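Local atomic coordinates of GH5 (Bacteroidetes bacterium AC2a, PDB entry 4YHE), a protein that probably hydrolyses beta-1,4-glucan chains such as cellulose, as a family 5 glycoside hydrolase built on a beta/alpha barrel. Residues Arg149-Gly154 with Gly202-Arg207. Residues are numbered along the deposited sequence; the frame is centred on the assembly and turned at random.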
loop_
_atom_site.group_PDB
_atom_site.type_symbol
_atom_site.label_atom_id
_atom_site.label_comp_id
_atom_site.label_asym_id
_atom_site.label_seq_id
_atom_site.Cartn_x
_atom_site.Cartn_y
_atom_site.Cartn_z
ATOM N N ARG A 149 -16.737 14.275 -4.181
ATOM C CA ARG A 149 -15.821 15.359 -3.811
ATOM C C ARG A 149 -14.742 15.564 -4.871
ATOM O O ARG A 149 -14.345 16.705 -5.174
ATOM C CB ARG A 149 -15.179 15.052 -2.450
ATOM C CG ARG A 149 -14.377 16.182 -1.877
ATOM C CD ARG A 149 -15.310 17.288 -1.380
ATOM N NE ARG A 149 -14.490 18.147 -0.600
ATOM C CZ ARG A 149 -14.653 18.503 0.655
ATOM N NH1 ARG A 149 -15.712 18.180 1.392
ATOM N NH2 ARG A 149 -13.712 19.261 1.142
ATOM N N PHE A 150 -14.259 14.460 -5.442
ATOM C CA PHE A 150 -13.073 14.479 -6.309
ATOM C C PHE A 150 -13.403 14.332 -7.804
ATOM O O PHE A 150 -12.535 14.061 -8.630
ATOM C CB PHE A 150 -12.083 13.384 -5.832
ATOM C CG PHE A 150 -11.523 13.641 -4.457
ATOM C CD1 PHE A 150 -10.696 14.719 -4.239
ATOM C CD2 PHE A 150 -11.844 12.818 -3.378
ATOM C CE1 PHE A 150 -10.198 14.989 -2.990
ATOM C CE2 PHE A 150 -11.343 13.076 -2.126
ATOM C CZ PHE A 150 -10.532 14.166 -1.917
ATOM N N ALA A 151 -14.659 14.567 -8.143
ATOM C CA ALA A 151 -15.163 14.368 -9.500
ATOM C C ALA A 151 -14.460 15.221 -10.551
ATOM O O ALA A 151 -14.402 14.832 -11.720
ATOM C CB ALA A 151 -16.669 14.613 -9.524
ATOM N N ASN A 152 -13.870 16.347 -10.145
ATOM C CA ASN A 152 -13.127 17.197 -11.070
ATOM C C ASN A 152 -11.637 16.931 -11.096
ATOM O O ASN A 152 -10.897 17.609 -11.816
ATOM C CB ASN A 152 -13.368 18.669 -10.728
ATOM C CG ASN A 152 -14.841 19.052 -10.786
ATOM O OD1 ASN A 152 -15.631 18.511 -11.581
ATOM N ND2 ASN A 152 -15.218 19.991 -9.942
ATOM N N ASP A 153 -11.175 15.949 -10.315
ATOM C CA ASP A 153 -9.756 15.611 -10.290
ATOM C C ASP A 153 -9.476 14.380 -11.159
ATOM O O ASP A 153 -10.109 13.328 -11.000
ATOM C CB ASP A 153 -9.309 15.390 -8.836
ATOM C CG ASP A 153 -9.503 16.626 -7.993
ATOM O OD1 ASP A 153 -8.846 17.630 -8.302
ATOM O OD2 ASP A 153 -10.299 16.606 -7.043
ATOM N N GLY A 154 -8.485 14.523 -12.022
ATOM C CA GLY A 154 -8.195 13.569 -13.076
ATOM C C GLY A 154 -7.378 12.370 -12.648
ATOM O O GLY A 154 -7.430 11.949 -11.468
ATOM N N GLY A 202 -18.375 12.235 -13.387
ATOM C CA GLY A 202 -17.240 13.037 -13.814
ATOM C C GLY A 202 -16.007 12.208 -14.066
ATOM O O GLY A 202 -16.066 11.160 -14.698
ATOM N N LYS A 203 -14.875 12.652 -13.552
ATOM C CA LYS A 203 -13.628 11.974 -13.852
ATOM C C LYS A 203 -13.464 10.646 -13.112
ATOM O O LYS A 203 -12.535 9.920 -13.390
ATOM C CB LYS A 203 -12.460 12.908 -13.627
ATOM C CG LYS A 203 -12.507 14.097 -14.594
ATOM C CD LYS A 203 -11.400 15.082 -14.285
ATOM C CE LYS A 203 -11.442 16.306 -15.188
ATOM N NZ LYS A 203 -10.459 17.330 -14.745
ATOM N N ASN A 204 -14.377 10.318 -12.200
ATOM C CA ASN A 204 -14.386 8.968 -11.635
ATOM C C ASN A 204 -14.675 7.904 -12.702
ATOM O O ASN A 204 -14.492 6.716 -12.437
ATOM C CB ASN A 204 -15.404 8.850 -10.529
ATOM C CG ASN A 204 -15.133 9.806 -9.401
ATOM O OD1 ASN A 204 -14.085 9.736 -8.759
ATOM N ND2 ASN A 204 -16.055 10.730 -9.171
ATOM N N GLU A 205 -15.160 8.328 -13.882
ATOM C CA GLU A 205 -15.482 7.409 -14.971
ATOM C C GLU A 205 -14.294 6.642 -15.479
ATOM O O GLU A 205 -14.427 5.479 -15.814
ATOM C CB GLU A 205 -16.105 8.143 -16.174
ATOM C CG GLU A 205 -16.463 7.246 -17.377
ATOM C CD GLU A 205 -17.735 6.419 -17.164
ATOM O OE1 GLU A 205 -18.115 6.220 -15.983
ATOM O OE2 GLU A 205 -18.376 5.978 -18.165
ATOM N N THR A 206 -13.158 7.308 -15.593
ATOM C CA THR A 206 -11.965 6.704 -16.161
ATOM C C THR A 206 -10.769 6.743 -15.209
ATOM O O THR A 206 -9.632 6.604 -15.642
ATOM C CB THR A 206 -11.578 7.463 -17.425
ATOM O OG1 THR A 206 -11.418 8.832 -17.073
ATOM C CG2 THR A 206 -12.681 7.335 -18.458
ATOM N N ARG A 207 -11.036 6.973 -13.927
ATOM C CA ARG A 207 -10.000 6.957 -12.895
ATOM C C ARG A 207 -9.449 5.531 -12.752
ATOM O O ARG A 207 -10.217 4.559 -12.832
ATOM C CB ARG A 207 -10.618 7.383 -11.550
ATOM C CG ARG A 207 -9.626 7.477 -10.399
ATOM C CD ARG A 207 -10.220 8.020 -9.092
ATOM N NE ARG A 207 -11.099 9.182 -9.214
ATOM C CZ ARG A 207 -10.759 10.391 -9.659
ATOM N NH1 ARG A 207 -9.530 10.668 -10.062
ATOM N NH2 ARG A 207 -11.679 11.351 -9.710
#
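The guanidinium of Arg-207 meets the backbone at Asp-153, the last residue of a type I turn, and at Gly-154 just after it; most of the hydrogen bonds across the contact run from side-chain nitrogens to main-chain oxygens. NH2 and NH1 of Arg-207 grip Asp-153 O end-on, at 2.8 Å and 2.9 Å; the oxygen lies close to the guanidinium plane, but only NH2 sits in the carbonyl plane, NH1 standing above it. NH1 also makes a weak, bent bond (120°) to Gly-154 O, and a hydrogen bond to Leu-157 O. On another edge of the same group, Asn-204 OD1 accepts from NE at 3.1 Å and from NH2, both approaching one face of the amide. The chain is bent at chi3 (-44°), which brings the guanidinium back beside Asn-204, while Phe-159 adds a cation-pi contact. Asn-204 ND2 is held by Gly-201 O and Gly-147 O.

Lys-203 supplies the second set of bonds. Its backbone N donates almost straight (164°) to Ala-151 O at 2.9 Å. Beyond CG the chain runs extended along the turn, its CD 3.7 Å from Gly-154 N, and NZ donates a hydrogen bond to Asn-152 O (3.0 Å) from above that carbonyl plane.

Both segments are helix-to-strand loops of the barrel, following helices 129-149 and 181-199 and leading into neighbouring parallel strands 157-160 and 209-212. They therefore lie at the N-terminal end of the barrel, opposite the end where family 5 enzymes carry their active site. With backbone carbonyls as acceptors, the cross-loop bonds depend on the turn's main-chain path; Asp-153 OD1 bonds His-89 NE2, and the arginine's charge is probably compensated in part by carbonyl and amide dipoles and the Phe-159 ring.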